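Local coordinates for Fe-regulated protein B (Neisseria meningitidis, PDB 4AIP) that transports iron across the bacterial outer membrane as a TonB-dependent transporter, and may also act in siderophore uptake and signalling, at residues K683-N688 / K714-H719; R634-S639 / Y657-T662; N709-K714 / V730-R735; K224-G229 / K239-S244. All blocks are in the same frame, centred on the assembly; numbering follows the deposited sequence.

Contact 1 (K683-N688 / K714-H719); sequences KGFGVN and KFYYPH
An aromatic cluster of Phe685, Tyr716 and His719 holds the loop 714-719 against the beginning of the barrel strand 681-694. Phe685 is the buried centre of the cluster. It lies on Tyr716 in an offset stack, with ring centroids 4.2 Å apart and planes at 19°. Tyr716 CD2 sits over the middle of the Phe685 ring, 3.4 Å from Phe685 CE2. Both side chains have CG between the backbone N and the carbonyl carbon (chi1 53° for Phe685, 70° for Tyr716). This turns the two rings flat against each other. Phe685 also points an edge at the face of His719, and these ring centroids are 5.7 Å apart. Phe685 CE1 also comes within 3.4 Å of Tyr717 O. Val687 extends the apolar patch, with its CG2 3.6 Å from Tyr716 CZ. The polar tie is at the other end, where His719 NE2 donates to Lys683 O at 2.7 Å. This bond is bent, and the donor lies above the carbonyl plane. His719 ND1 is hydrogen-bonded to Gly633 N, so the imidazole is gripped at both nitrogens. This pattern is consistent with a neutral ring that carries its proton on NE2. Lys714 folds its chain past Gly686, with CG 3.5 Å from Gly686 O. Around the contact, Phe685 and Val687 pair through their backbones with Val658 and Arg656 of the adjacent strand 649-662. Phe685 and His719 both rest on Val658, while Tyr716 bonds through its backbone to Gly729 farther along the same loop.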
loop_
_atom_site.group_PDB
_atom_site.type_symbol
_atom_site.label_atom_id
_atom_site.label_comp_id
_atom_site.label_asym_id
_atom_site.label_seq_id
_atom_site.Cartn_x
_atom_site.Cartn_y
_atom_site.Cartn_z
ATOM N N LYS B 683 -7.030 27.681 31.063
ATOM C CA LYS B 683 -8.331 27.246 31.617
ATOM C C LYS B 683 -8.445 25.800 32.085
ATOM O O LYS B 683 -7.852 24.884 31.473
ATOM C CB LYS B 683 -9.467 27.476 30.615
ATOM C CG LYS B 683 -9.735 28.921 30.380
ATOM C CD LYS B 683 -10.296 29.113 29.005
ATOM C CE LYS B 683 -11.765 29.427 28.980
ATOM N NZ LYS B 683 -11.965 30.282 27.736
ATOM N N GLY B 684 -9.220 25.599 33.153
ATOM C CA GLY B 684 -9.732 24.279 33.515
ATOM C C GLY B 684 -10.876 23.849 32.612
ATOM O O GLY B 684 -11.453 24.623 31.885
ATOM N N PHE B 685 -11.221 22.590 32.695
ATOM C CA PHE B 685 -12.203 21.977 31.822
ATOM C C PHE B 685 -12.435 20.649 32.444
ATOM O O PHE B 685 -11.551 20.109 33.151
ATOM C CB PHE B 685 -11.683 21.810 30.369
ATOM C CG PHE B 685 -10.351 21.088 30.254
ATOM C CD1 PHE B 685 -9.139 21.822 30.277
ATOM C CD2 PHE B 685 -10.307 19.675 30.085
ATOM C CE1 PHE B 685 -7.874 21.174 30.168
ATOM C CE2 PHE B 685 -9.062 18.965 29.990
ATOM C CZ PHE B 685 -7.827 19.732 30.029
ATOM N N GLY B 686 -13.618 20.101 32.202
ATOM C CA GLY B 686 -13.861 18.691 32.536
ATOM C C GLY B 686 -14.166 17.989 31.243
ATOM O O GLY B 686 -14.825 18.548 30.389
ATOM N N VAL B 687 -13.676 16.766 31.089
ATOM C CA VAL B 687 -14.114 15.861 30.022
ATOM C C VAL B 687 -14.882 14.675 30.680
ATOM O O VAL B 687 -14.427 14.082 31.674
ATOM C CB VAL B 687 -12.887 15.323 29.232
ATOM C CG1 VAL B 687 -13.339 14.672 27.933
ATOM C CG2 VAL B 687 -11.908 16.435 28.879
ATOM N N ASN B 688 -16.032 14.330 30.115
ATOM C CA ASN B 688 -16.811 13.199 30.597
ATOM C C ASN B 688 -17.073 12.177 29.498
ATOM O O ASN B 688 -17.439 12.525 28.371
ATOM C CB ASN B 688 -18.154 13.661 31.151
ATOM C CG ASN B 688 -18.009 14.654 32.291
ATOM O OD1 ASN B 688 -17.786 15.823 32.057
ATOM N ND2 ASN B 688 -18.148 14.189 33.522
ATOM N N LYS B 714 -17.182 19.319 25.074
ATOM C CA LYS B 714 -16.352 20.385 25.604
ATOM C C LYS B 714 -15.297 20.950 24.623
ATOM O O LYS B 714 -14.495 20.196 24.115
ATOM C CB LYS B 714 -15.637 19.891 26.867
ATOM C CG LYS B 714 -15.755 20.885 28.009
ATOM C CD LYS B 714 -15.212 22.245 27.740
ATOM C CE LYS B 714 -15.569 23.183 28.896
ATOM N NZ LYS B 714 -15.474 22.345 30.156
ATOM N N PHE B 715 -15.280 22.269 24.428
ATOM C CA PHE B 715 -14.205 22.982 23.749
ATOM C C PHE B 715 -13.099 23.342 24.740
ATOM O O PHE B 715 -13.313 24.157 25.648
ATOM C CB PHE B 715 -14.749 24.259 23.073
ATOM C CG PHE B 715 -13.686 25.082 22.340
ATOM C CD1 PHE B 715 -12.517 24.480 21.836
ATOM C CD2 PHE B 715 -13.878 26.457 22.095
ATOM C CE1 PHE B 715 -11.551 25.228 21.151
ATOM C CE2 PHE B 715 -12.878 27.219 21.440
ATOM C CZ PHE B 715 -11.737 26.590 20.957
ATOM N N TYR B 716 -11.903 22.781 24.566
ATOM C CA TYR B 716 -10.830 23.047 25.503
ATOM C C TYR B 716 -9.519 22.748 24.892
ATOM O O TYR B 716 -9.477 21.953 23.918
ATOM C CB TYR B 716 -10.983 22.203 26.778
ATOM C CG TYR B 716 -10.720 20.730 26.551
ATOM C CD1 TYR B 716 -11.727 19.889 26.038
ATOM C CD2 TYR B 716 -9.414 20.163 26.796
ATOM C CE1 TYR B 716 -11.465 18.490 25.841
ATOM C CE2 TYR B 716 -9.141 18.779 26.552
ATOM C CZ TYR B 716 -10.158 17.957 26.103
ATOM O OH TYR B 716 -9.912 16.615 25.860
ATOM N N TYR B 717 -8.464 23.343 25.501
ATOM C CA TYR B 717 -7.031 23.021 25.272
ATOM C C TYR B 717 -6.408 22.300 26.446
ATOM O O TYR B 717 -6.446 22.787 27.554
ATOM C CB TYR B 717 -6.189 24.273 24.957
ATOM C CG TYR B 717 -6.669 24.922 23.678
ATOM C CD1 TYR B 717 -6.183 24.501 22.402
ATOM C CD2 TYR B 717 -7.672 25.916 23.718
ATOM C CE1 TYR B 717 -6.625 25.097 21.254
ATOM C CE2 TYR B 717 -8.119 26.515 22.559
ATOM C CZ TYR B 717 -7.605 26.095 21.328
ATOM O OH TYR B 717 -8.088 26.692 20.178
ATOM N N PRO B 718 -5.786 21.134 26.202
ATOM C CA PRO B 718 -5.066 20.481 27.305
ATOM C C PRO B 718 -3.867 21.299 27.687
ATOM O O PRO B 718 -3.392 22.139 26.912
ATOM C CB PRO B 718 -4.584 19.137 26.682
ATOM C CG PRO B 718 -5.529 18.896 25.544
ATOM C CD PRO B 718 -5.756 20.305 24.979
ATOM N N HIS B 719 -3.347 20.984 28.864
ATOM C CA HIS B 719 -2.244 21.724 29.474
ATOM C C HIS B 719 -0.801 21.420 29.031
ATOM O O HIS B 719 0.029 22.335 29.019
ATOM C CB HIS B 719 -2.427 21.800 30.994
ATOM C CG HIS B 719 -3.560 22.701 31.378
ATOM N ND1 HIS B 719 -4.031 22.815 32.666
ATOM C CD2 HIS B 719 -4.364 23.482 30.613
ATOM C CE1 HIS B 719 -5.066 23.635 32.680
ATOM N NE2 HIS B 719 -5.281 24.059 31.450
#

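Contact 2 (R634-S639 / Y657-T662); sequences RTWTAS and YVQKAT
The guanidinium of Arg634 lies under the amide oxygen of Gln659: OE1 stands over the centre of the flat group, 3.3 Å from Arg634 CZ, with the amide plane turned 76° from it. The two side chains run side by side. Gln659 OE1 makes its hydrogen bond elsewhere. Trp636 NE1 donates to it at 2.6 Å, nearly straight at 167°, in the carbonyl plane and on a lone pair. The indole and the amide are nearly coplanar. Beyond CG the Gln659 chain is extended (chi2 171°), which carries the amide across to the indole edge. The nearby arginine charge would probably polarise this carbonyl further.

The backbones pair in antiparallel fashion. Trp636 and Tyr657 form a hydrogen-bonded pair, with Trp636 N to Tyr657 O 2.6 Å and Tyr657 N to Trp636 O 2.7 Å. Their side chains share one face of the sheet. Thr635 and Val658 form the next, non-hydrogen-bonded pair on the other face, and Gln659 N then reaches Arg634 O at 2.9 Å. A water bridges Arg634 N and Lys660 O beyond this point.

The contact lies at the end of the hairpin of strands 635-644 and 649-662 that is away from its turn. Strand 600-615 flanks it on one side and strand 681-694 on the other. Thr635 packs on Pro93 of the plug, which places its face toward the barrel interior.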
loop_
_atom_site.group_PDB
_atom_site.type_symbol
_atom_site.label_atom_id
_atom_site.label_comp_id
_atom_site.label_asym_id
_atom_site.label_seq_id
_atom_site.Cartn_x
_atom_site.Cartn_y
_atom_site.Cartn_z
ATOM N N ARG B 634 -3.988 21.344 38.599
ATOM C CA ARG B 634 -4.267 20.202 39.405
ATOM C C ARG B 634 -5.343 19.332 38.742
ATOM O O ARG B 634 -6.373 19.843 38.271
ATOM C CB ARG B 634 -4.761 20.661 40.742
ATOM C CG ARG B 634 -5.232 19.467 41.494
ATOM C CD ARG B 634 -4.777 19.505 42.883
ATOM N NE ARG B 634 -5.914 19.754 43.752
ATOM C CZ ARG B 634 -6.382 20.960 44.031
ATOM N NH1 ARG B 634 -5.805 22.022 43.481
ATOM N NH2 ARG B 634 -7.423 21.104 44.844
ATOM N N THR B 635 -5.135 18.019 38.726
ATOM C CA THR B 635 -5.926 17.161 37.891
ATOM C C THR B 635 -6.628 16.152 38.715
ATOM O O THR B 635 -6.010 15.410 39.469
ATOM C CB THR B 635 -5.017 16.477 36.855
ATOM O OG1 THR B 635 -4.570 17.464 35.915
ATOM C CG2 THR B 635 -5.718 15.372 36.094
ATOM N N TRP B 636 -7.933 16.092 38.518
ATOM C CA TRP B 636 -8.780 15.124 39.193
ATOM C C TRP B 636 -9.291 14.131 38.168
ATOM O O TRP B 636 -9.679 14.499 37.050
ATOM C CB TRP B 636 -10.017 15.833 39.795
ATOM C CG TRP B 636 -9.693 16.885 40.774
ATOM C CD1 TRP B 636 -9.291 18.189 40.509
ATOM C CD2 TRP B 636 -9.744 16.764 42.177
ATOM N NE1 TRP B 636 -9.100 18.861 41.672
ATOM C CE2 TRP B 636 -9.375 18.015 42.719
ATOM C CE3 TRP B 636 -10.058 15.716 43.041
ATOM C CZ2 TRP B 636 -9.273 18.236 44.084
ATOM C CZ3 TRP B 636 -9.994 15.956 44.434
ATOM C CH2 TRP B 636 -9.603 17.190 44.925
ATOM N N THR B 637 -9.370 12.874 38.563
ATOM C CA THR B 637 -10.015 11.906 37.688
ATOM C C THR B 637 -10.848 11.024 38.549
ATOM O O THR B 637 -10.517 10.816 39.691
ATOM C CB THR B 637 -9.031 10.991 36.912
ATOM O OG1 THR B 637 -8.313 10.192 37.854
ATOM C CG2 THR B 637 -8.109 11.788 36.055
ATOM N N ALA B 638 -11.888 10.457 37.967
ATOM C CA ALA B 638 -12.793 9.611 38.694
ATOM C C ALA B 638 -13.461 8.644 37.707
ATOM O O ALA B 638 -13.689 9.005 36.534
ATOM C CB ALA B 638 -13.907 10.493 39.380
ATOM N N SER B 639 -13.874 7.487 38.213
ATOM C CA SER B 639 -14.669 6.625 37.418
ATOM C C SER B 639 -15.689 5.845 38.238
ATOM O O SER B 639 -15.509 5.659 39.421
ATOM C CB SER B 639 -13.775 5.699 36.600
ATOM O OG SER B 639 -13.413 4.555 37.343
ATOM N N TYR B 657 -10.941 16.091 35.278
ATOM C CA TYR B 657 -11.145 17.488 35.468
ATOM C C TYR B 657 -9.815 18.026 35.766
ATOM O O TYR B 657 -9.179 17.570 36.741
ATOM C CB TYR B 657 -12.096 17.774 36.627
ATOM C CG TYR B 657 -12.299 19.243 36.746
ATOM C CD1 TYR B 657 -13.075 19.933 35.798
ATOM C CD2 TYR B 657 -11.669 19.989 37.771
ATOM C CE1 TYR B 657 -13.219 21.335 35.859
ATOM C CE2 TYR B 657 -11.822 21.371 37.834
ATOM C CZ TYR B 657 -12.577 22.028 36.876
ATOM O OH TYR B 657 -12.724 23.385 36.948
ATOM N N VAL B 658 -9.357 18.949 34.918
ATOM C CA VAL B 658 -8.128 19.668 35.178
ATOM C C VAL B 658 -8.461 21.135 35.482
ATOM O O VAL B 658 -9.087 21.829 34.680
ATOM C CB VAL B 658 -6.988 19.438 34.063
ATOM C CG1 VAL B 658 -7.394 18.480 32.957
ATOM C CG2 VAL B 658 -6.382 20.733 33.501
ATOM N N GLN B 659 -8.058 21.589 36.661
ATOM C CA GLN B 659 -8.228 22.969 37.099
ATOM C C GLN B 659 -7.369 23.972 36.348
ATOM O O GLN B 659 -6.413 23.635 35.625
ATOM C CB GLN B 659 -7.865 23.095 38.574
ATOM C CG GLN B 659 -8.876 22.442 39.487
ATOM C CD GLN B 659 -8.363 22.392 40.912
ATOM O OE1 GLN B 659 -8.584 21.422 41.637
ATOM N NE2 GLN B 659 -7.660 23.433 41.310
ATOM N N LYS B 660 -7.764 25.222 36.535
ATOM C CA LYS B 660 -7.088 26.376 35.964
ATOM C C LYS B 660 -5.657 26.371 36.476
ATOM O O LYS B 660 -5.401 26.041 37.645
ATOM C CB LYS B 660 -7.790 27.660 36.420
ATOM C CG LYS B 660 -7.314 28.913 35.692
ATOM C CD LYS B 660 -7.323 30.076 36.667
ATOM C CE LYS B 660 -7.046 31.346 35.938
ATOM N NZ LYS B 660 -7.743 32.499 36.617
ATOM N N ALA B 661 -4.736 26.716 35.585
ATOM C CA ALA B 661 -3.295 26.687 35.870
ATOM C C ALA B 661 -2.791 28.033 35.516
ATOM O O ALA B 661 -3.395 28.684 34.638
ATOM C CB ALA B 661 -2.577 25.627 35.004
ATOM N N THR B 662 -1.654 28.394 36.119
ATOM C CA THR B 662 -1.054 29.732 36.065
ATOM C C THR B 662 0.487 29.557 36.055
ATOM O O THR B 662 1.051 28.745 36.822
ATOM C CB THR B 662 -1.482 30.597 37.362
ATOM O OG1 THR B 662 -2.816 31.144 37.219
ATOM C CG2 THR B 662 -0.582 31.728 37.577
HETATM O O HOH W 1 -4.274 24.068 39.379
#

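Contact 3 (N709-K714 / V730-R735); sequences NNVFNK and VGRDVR
Asn709 and Asp733 form an antiparallel hydrogen-bonded pair, and a type I turn follows from Asn710 to Asn713. The pair marks the point where barrel strands 702-709 and 733-741 part into their connecting loop. Residues 730-735 belong to a predicted TonB C-terminal box. Asn709 N donates to Asp733 O at 2.9 Å, while the return bond from Asp733 N to Asn709 O is weak.

Two asparagines join the turn to the strand entry. Asn710 ND2 gives a bond to Val730 O at 2.9 Å, on a lone pair and in its own amide plane. The same nitrogen also donates to Lys714 O at 3.1 Å, and Asn710 OD1 accepts from Lys714 N. These bonds fix the amide's rotation. Asn713 CG lies opposite its backbone N (chi1 -158°), and this swings OD1 over to take the N-H of Arg732 at 2.7 Å, almost straight at 172°. Arg732 lays its aliphatic part over the turn, with CB 3.3 Å from Asn710 O.

On the Asn709 side, Asp733 OD1 accepts from Asn196 N and Arg735 NH2 binds Thr83 OG1. Asn709 ND2 lies 3.5 Å from Arg735 CD, its amide almost perpendicular to the guanidinium.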
loop_
_atom_site.group_PDB
_atom_site.type_symbol
_atom_site.label_atom_id
_atom_site.label_comp_id
_atom_site.label_asym_id
_atom_site.label_seq_id
_atom_site.Cartn_x
_atom_site.Cartn_y
_atom_site.Cartn_z
ATOM N N ASN B 709 -17.426 9.682 24.208
ATOM C CA ASN B 709 -16.324 10.350 24.845
ATOM C C ASN B 709 -16.535 11.786 24.582
ATOM O O ASN B 709 -16.962 12.182 23.484
ATOM C CB ASN B 709 -14.982 9.938 24.204
ATOM C CG ASN B 709 -14.574 8.480 24.516
ATOM O OD1 ASN B 709 -15.108 7.796 25.389
ATOM N ND2 ASN B 709 -13.608 8.016 23.775
ATOM N N ASN B 710 -16.196 12.563 25.604
ATOM C CA ASN B 710 -16.472 13.962 25.690
ATOM C C ASN B 710 -17.976 14.177 25.489
ATOM O O ASN B 710 -18.403 14.979 24.664
ATOM C CB ASN B 710 -15.575 14.794 24.761
ATOM C CG ASN B 710 -15.673 16.287 25.054
ATOM O OD1 ASN B 710 -16.449 16.724 25.943
ATOM N ND2 ASN B 710 -14.897 17.085 24.319
ATOM N N VAL B 711 -18.784 13.489 26.293
ATOM C CA VAL B 711 -20.242 13.654 26.215
ATOM C C VAL B 711 -20.755 15.075 25.926
ATOM O O VAL B 711 -21.647 15.207 25.099
ATOM C CB VAL B 711 -20.987 13.164 27.460
ATOM C CG1 VAL B 711 -22.485 13.001 27.109
ATOM C CG2 VAL B 711 -20.425 11.873 27.931
ATOM N N PHE B 712 -20.201 16.095 26.602
ATOM C CA PHE B 712 -20.742 17.435 26.526
ATOM C C PHE B 712 -20.129 18.233 25.426
ATOM O O PHE B 712 -20.403 19.408 25.286
ATOM C CB PHE B 712 -20.684 18.149 27.884
ATOM C CG PHE B 712 -21.359 17.383 28.937
ATOM C CD1 PHE B 712 -22.762 17.228 28.910
ATOM C CD2 PHE B 712 -20.601 16.750 29.925
ATOM C CE1 PHE B 712 -23.412 16.466 29.905
ATOM C CE2 PHE B 712 -21.214 15.976 30.932
ATOM C CZ PHE B 712 -22.612 15.820 30.940
ATOM N N ASN B 713 -19.308 17.570 24.613
ATOM C CA ASN B 713 -18.646 18.237 23.495
ATOM C C ASN B 713 -17.884 19.455 23.955
ATOM O O ASN B 713 -17.942 20.487 23.320
ATOM C CB ASN B 713 -19.659 18.635 22.424
ATOM C CG ASN B 713 -19.014 18.819 21.072
ATOM O OD1 ASN B 713 -17.990 18.177 20.731
ATOM N ND2 ASN B 713 -19.614 19.691 20.273
ATOM N N LYS B 714 -17.182 19.319 25.074
ATOM C CA LYS B 714 -16.352 20.385 25.604
ATOM C C LYS B 714 -15.297 20.950 24.623
ATOM O O LYS B 714 -14.495 20.196 24.115
ATOM C CB LYS B 714 -15.637 19.891 26.867
ATOM C CG LYS B 714 -15.755 20.885 28.009
ATOM C CD LYS B 714 -15.212 22.245 27.740
ATOM C CE LYS B 714 -15.569 23.183 28.896
ATOM N NZ LYS B 714 -15.474 22.345 30.156
ATOM N N VAL B 730 -10.318 16.629 21.584
ATOM C CA VAL B 730 -11.225 16.160 20.598
ATOM C C VAL B 730 -12.571 16.502 21.131
ATOM O O VAL B 730 -12.862 16.329 22.326
ATOM C CB VAL B 730 -11.080 14.633 20.272
ATOM C CG1 VAL B 730 -12.116 14.194 19.205
ATOM C CG2 VAL B 730 -9.602 14.270 19.755
ATOM N N GLY B 731 -13.414 17.045 20.269
ATOM C CA GLY B 731 -14.775 17.196 20.664
ATOM C C GLY B 731 -15.389 15.841 20.865
ATOM O O GLY B 731 -14.720 14.817 20.893
ATOM N N ARG B 732 -16.687 15.830 21.037
ATOM C CA ARG B 732 -17.410 14.590 21.262
ATOM C C ARG B 732 -17.263 13.573 20.113
ATOM O O ARG B 732 -17.103 13.970 18.982
ATOM C CB ARG B 732 -18.841 15.010 21.402
ATOM C CG ARG B 732 -19.841 13.976 21.465
ATOM C CD ARG B 732 -21.127 14.762 21.132
ATOM N NE ARG B 732 -22.220 14.407 22.034
ATOM C CZ ARG B 732 -22.786 13.193 22.067
ATOM N NH1 ARG B 732 -22.357 12.237 21.244
ATOM N NH2 ARG B 732 -23.780 12.922 22.907
ATOM N N ASP B 733 -17.360 12.281 20.432
ATOM C CA ASP B 733 -16.804 11.166 19.634
ATOM C C ASP B 733 -17.519 9.936 20.122
ATOM O O ASP B 733 -17.471 9.610 21.330
ATOM C CB ASP B 733 -15.291 10.997 19.912
ATOM C CG ASP B 733 -14.575 9.953 18.957
ATOM O OD1 ASP B 733 -15.089 9.711 17.824
ATOM O OD2 ASP B 733 -13.454 9.412 19.310
ATOM N N VAL B 734 -18.212 9.257 19.217
ATOM C CA VAL B 734 -18.916 8.075 19.620
ATOM C C VAL B 734 -18.269 6.924 18.908
ATOM O O VAL B 734 -17.999 7.000 17.705
ATOM C CB VAL B 734 -20.433 8.205 19.359
ATOM C CG1 VAL B 734 -20.632 8.654 17.980
ATOM C CG2 VAL B 734 -21.213 6.889 19.598
ATOM N N ARG B 735 -17.956 5.878 19.666
ATOM C CA ARG B 735 -17.079 4.826 19.152
ATOM C C ARG B 735 -17.647 3.478 19.442
ATOM O O ARG B 735 -18.122 3.190 20.544
ATOM C CB ARG B 735 -15.648 4.903 19.719
ATOM C CG ARG B 735 -15.228 6.240 20.322
ATOM C CD ARG B 735 -13.726 6.277 20.749
ATOM N NE ARG B 735 -12.861 6.116 19.578
ATOM C CZ ARG B 735 -11.555 6.288 19.564
ATOM N NH1 ARG B 735 -10.920 6.672 20.661
ATOM N NH2 ARG B 735 -10.897 6.104 18.444
#

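Contact 4 (K224-G229 / K239-S244); sequences KDYEAG and KTVPYS
The backbones of 224-229 and 239-244 meet in a single bridge, Glu227 with Thr240, and a type II turn from Val241 to Ser244 follows it. Both belong to the loop between barrel strands 212-223 and 246-259. Val241 N donates to Tyr226 O at 2.8 Å, and Ala228 N to Lys239 O at 3.2 Å.

Val241 lays its CG2 over one face of the Tyr226 ring as a CH-pi contact, 3.8 Å from the ring centroid. The methyl is displaced toward the phenol end, 3.4 Å from Tyr226 CZ. The hydroxyl of Tyr226 bonds to Pro728 O. Ser244 OG takes the N-H of Tyr226 at 3.2 Å and gives its own proton to Val241 O at 2.7 Å. Its first torsion, 61°, tucks the hydroxyl back across the turn. Asp225 OD1 accepts from Ser244 N at 3.1 Å, met from above the carboxylate plane, and also from Ala245 N. Glu227 and Lys239 run alongside each other through their aliphatic parts, with charged ends not in contact.

The turn is therefore closed by Ser244 on the inside and clasped by Asp225 from across the contact. Two backbone N-H groups on one carboxylate oxygen would favour its charged form.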
loop_
_atom_site.group_PDB
_atom_site.type_symbol
_atom_site.label_atom_id
_atom_site.label_comp_id
_atom_site.label_asym_id
_atom_site.label_seq_id
_atom_site.Cartn_x
_atom_site.Cartn_y
_atom_site.Cartn_z
ATOM N N LYS B 224 -9.634 10.848 10.310
ATOM C CA LYS B 224 -9.811 12.129 9.629
ATOM C C LYS B 224 -9.474 13.315 10.540
ATOM O O LYS B 224 -9.207 13.111 11.715
ATOM C CB LYS B 224 -11.254 12.220 9.149
ATOM C CG LYS B 224 -11.449 11.853 7.708
ATOM C CD LYS B 224 -10.897 10.531 7.283
ATOM C CE LYS B 224 -10.225 10.695 5.905
ATOM N NZ LYS B 224 -9.376 9.533 5.507
ATOM N N ASP B 225 -9.451 14.533 9.974
ATOM C CA ASP B 225 -9.485 15.766 10.746
ATOM C C ASP B 225 -10.558 15.658 11.840
ATOM O O ASP B 225 -11.737 15.301 11.526
ATOM C CB ASP B 225 -9.788 16.966 9.853
ATOM C CG ASP B 225 -8.605 17.338 9.007
ATOM O OD1 ASP B 225 -7.500 16.759 9.204
ATOM O OD2 ASP B 225 -8.742 18.235 8.157
ATOM N N TYR B 226 -10.157 15.906 13.098
ATOM C CA TYR B 226 -11.087 15.806 14.199
ATOM C C TYR B 226 -11.797 17.123 14.459
ATOM O O TYR B 226 -11.239 18.203 14.256
ATOM C CB TYR B 226 -10.404 15.287 15.480
ATOM C CG TYR B 226 -9.507 16.276 16.173
ATOM C CD1 TYR B 226 -8.165 16.387 15.827
ATOM C CD2 TYR B 226 -10.007 17.105 17.185
ATOM C CE1 TYR B 226 -7.327 17.272 16.455
ATOM C CE2 TYR B 226 -9.166 18.025 17.835
ATOM C CZ TYR B 226 -7.819 18.095 17.456
ATOM O OH TYR B 226 -6.980 19.003 18.044
ATOM N N GLU B 227 -13.040 16.998 14.907
ATOM C CA GLU B 227 -13.857 18.130 15.281
ATOM C C GLU B 227 -13.609 18.445 16.765
ATOM O O GLU B 227 -13.757 17.581 17.616
ATOM C CB GLU B 227 -15.310 17.773 15.032
ATOM C CG GLU B 227 -16.320 18.864 15.275
ATOM C CD GLU B 227 -17.703 18.485 14.744
ATOM O OE1 GLU B 227 -17.783 17.934 13.621
ATOM O OE2 GLU B 227 -18.697 18.758 15.457
ATOM N N ALA B 228 -13.194 19.669 17.074
ATOM C CA ALA B 228 -13.071 20.095 18.481
ATOM C C ALA B 228 -14.450 20.337 19.104
ATOM O O ALA B 228 -15.478 20.291 18.414
ATOM C CB ALA B 228 -12.236 21.305 18.579
ATOM N N GLY B 229 -14.470 20.576 20.408
ATOM C CA GLY B 229 -15.701 20.848 21.116
ATOM C C GLY B 229 -16.401 22.107 20.633
ATOM O O GLY B 229 -15.901 22.881 19.805
ATOM N N LYS B 239 -15.615 23.141 11.743
ATOM C CA LYS B 239 -15.396 22.698 13.104
ATOM C C LYS B 239 -14.199 21.737 13.265
ATOM O O LYS B 239 -13.899 21.275 14.369
ATOM C CB LYS B 239 -16.646 22.009 13.608
ATOM C CG LYS B 239 -17.868 22.846 13.568
ATOM C CD LYS B 239 -19.048 22.025 14.006
ATOM C CE LYS B 239 -20.241 22.899 14.357
ATOM N NZ LYS B 239 -20.656 23.786 13.231
ATOM N N THR B 240 -13.529 21.417 12.171
ATOM C CA THR B 240 -12.457 20.455 12.243
ATOM C C THR B 240 -11.113 21.152 12.369
ATOM O O THR B 240 -10.937 22.273 11.937
ATOM C CB THR B 240 -12.484 19.421 11.081
ATOM O OG1 THR B 240 -12.281 20.066 9.825
ATOM C CG2 THR B 240 -13.771 18.637 11.070
ATOM N N VAL B 241 -10.184 20.474 13.019
ATOM C CA VAL B 241 -8.792 20.934 13.150
ATOM C C VAL B 241 -8.009 20.551 11.913
ATOM O O VAL B 241 -7.772 19.377 11.666
ATOM C CB VAL B 241 -8.148 20.350 14.441
ATOM C CG1 VAL B 241 -6.776 20.818 14.595
ATOM C CG2 VAL B 241 -8.954 20.778 15.635
ATOM N N PRO B 242 -7.626 21.547 11.118
ATOM C CA PRO B 242 -6.888 21.261 9.894
ATOM C C PRO B 242 -5.600 20.444 10.124
ATOM O O PRO B 242 -4.858 20.702 11.064
ATOM C CB PRO B 242 -6.593 22.653 9.326
ATOM C CG PRO B 242 -7.638 23.499 9.887
ATOM C CD PRO B 242 -7.866 22.990 11.269
ATOM N N TYR B 243 -5.437 19.432 9.275
ATOM C CA TYR B 243 -4.242 18.582 9.146
ATOM C C TYR B 243 -3.936 17.737 10.351
ATOM O O TYR B 243 -2.800 17.547 10.737
ATOM C CB TYR B 243 -3.023 19.383 8.711
ATOM C CG TYR B 243 -3.264 20.149 7.462
ATOM C CD1 TYR B 243 -3.229 19.519 6.202
ATOM C CD2 TYR B 243 -3.550 21.510 7.518
ATOM C CE1 TYR B 243 -3.443 20.238 5.041
ATOM C CE2 TYR B 243 -3.778 22.235 6.340
ATOM C CZ TYR B 243 -3.715 21.596 5.120
ATOM O OH TYR B 243 -3.940 22.336 4.003
ATOM N N SER B 244 -4.986 17.222 10.927
ATOM C CA SER B 244 -4.916 16.425 12.118
ATOM C C SER B 244 -5.318 15.001 11.764
ATOM O O SER B 244 -5.311 14.133 12.613
ATOM C CB SER B 244 -5.849 17.012 13.180
ATOM O OG SER B 244 -7.199 17.013 12.761
#

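In the fold
All four contacts are partly buried. Contact 2 is strand pairing within the barrel wall. Contact 1 presses a loop onto the next strand, and the two join through Phe685 N to Val658 O. Contacts 1 and 3 share Lys714 and draw on the same connecting loop, but contact 1 is aromatic whereas contact 3 relies on asparagine amides. Contact 4 lies within a different loop and touches contact 3 through Gly731 N to Glu227 O. In contact 4, Lys224 also makes a long, weak ion pair to Glu336 of the second subunit and packs on its Arg358. Contacts 2 and 4 are farthest apart, with centres about 24 Å from each other.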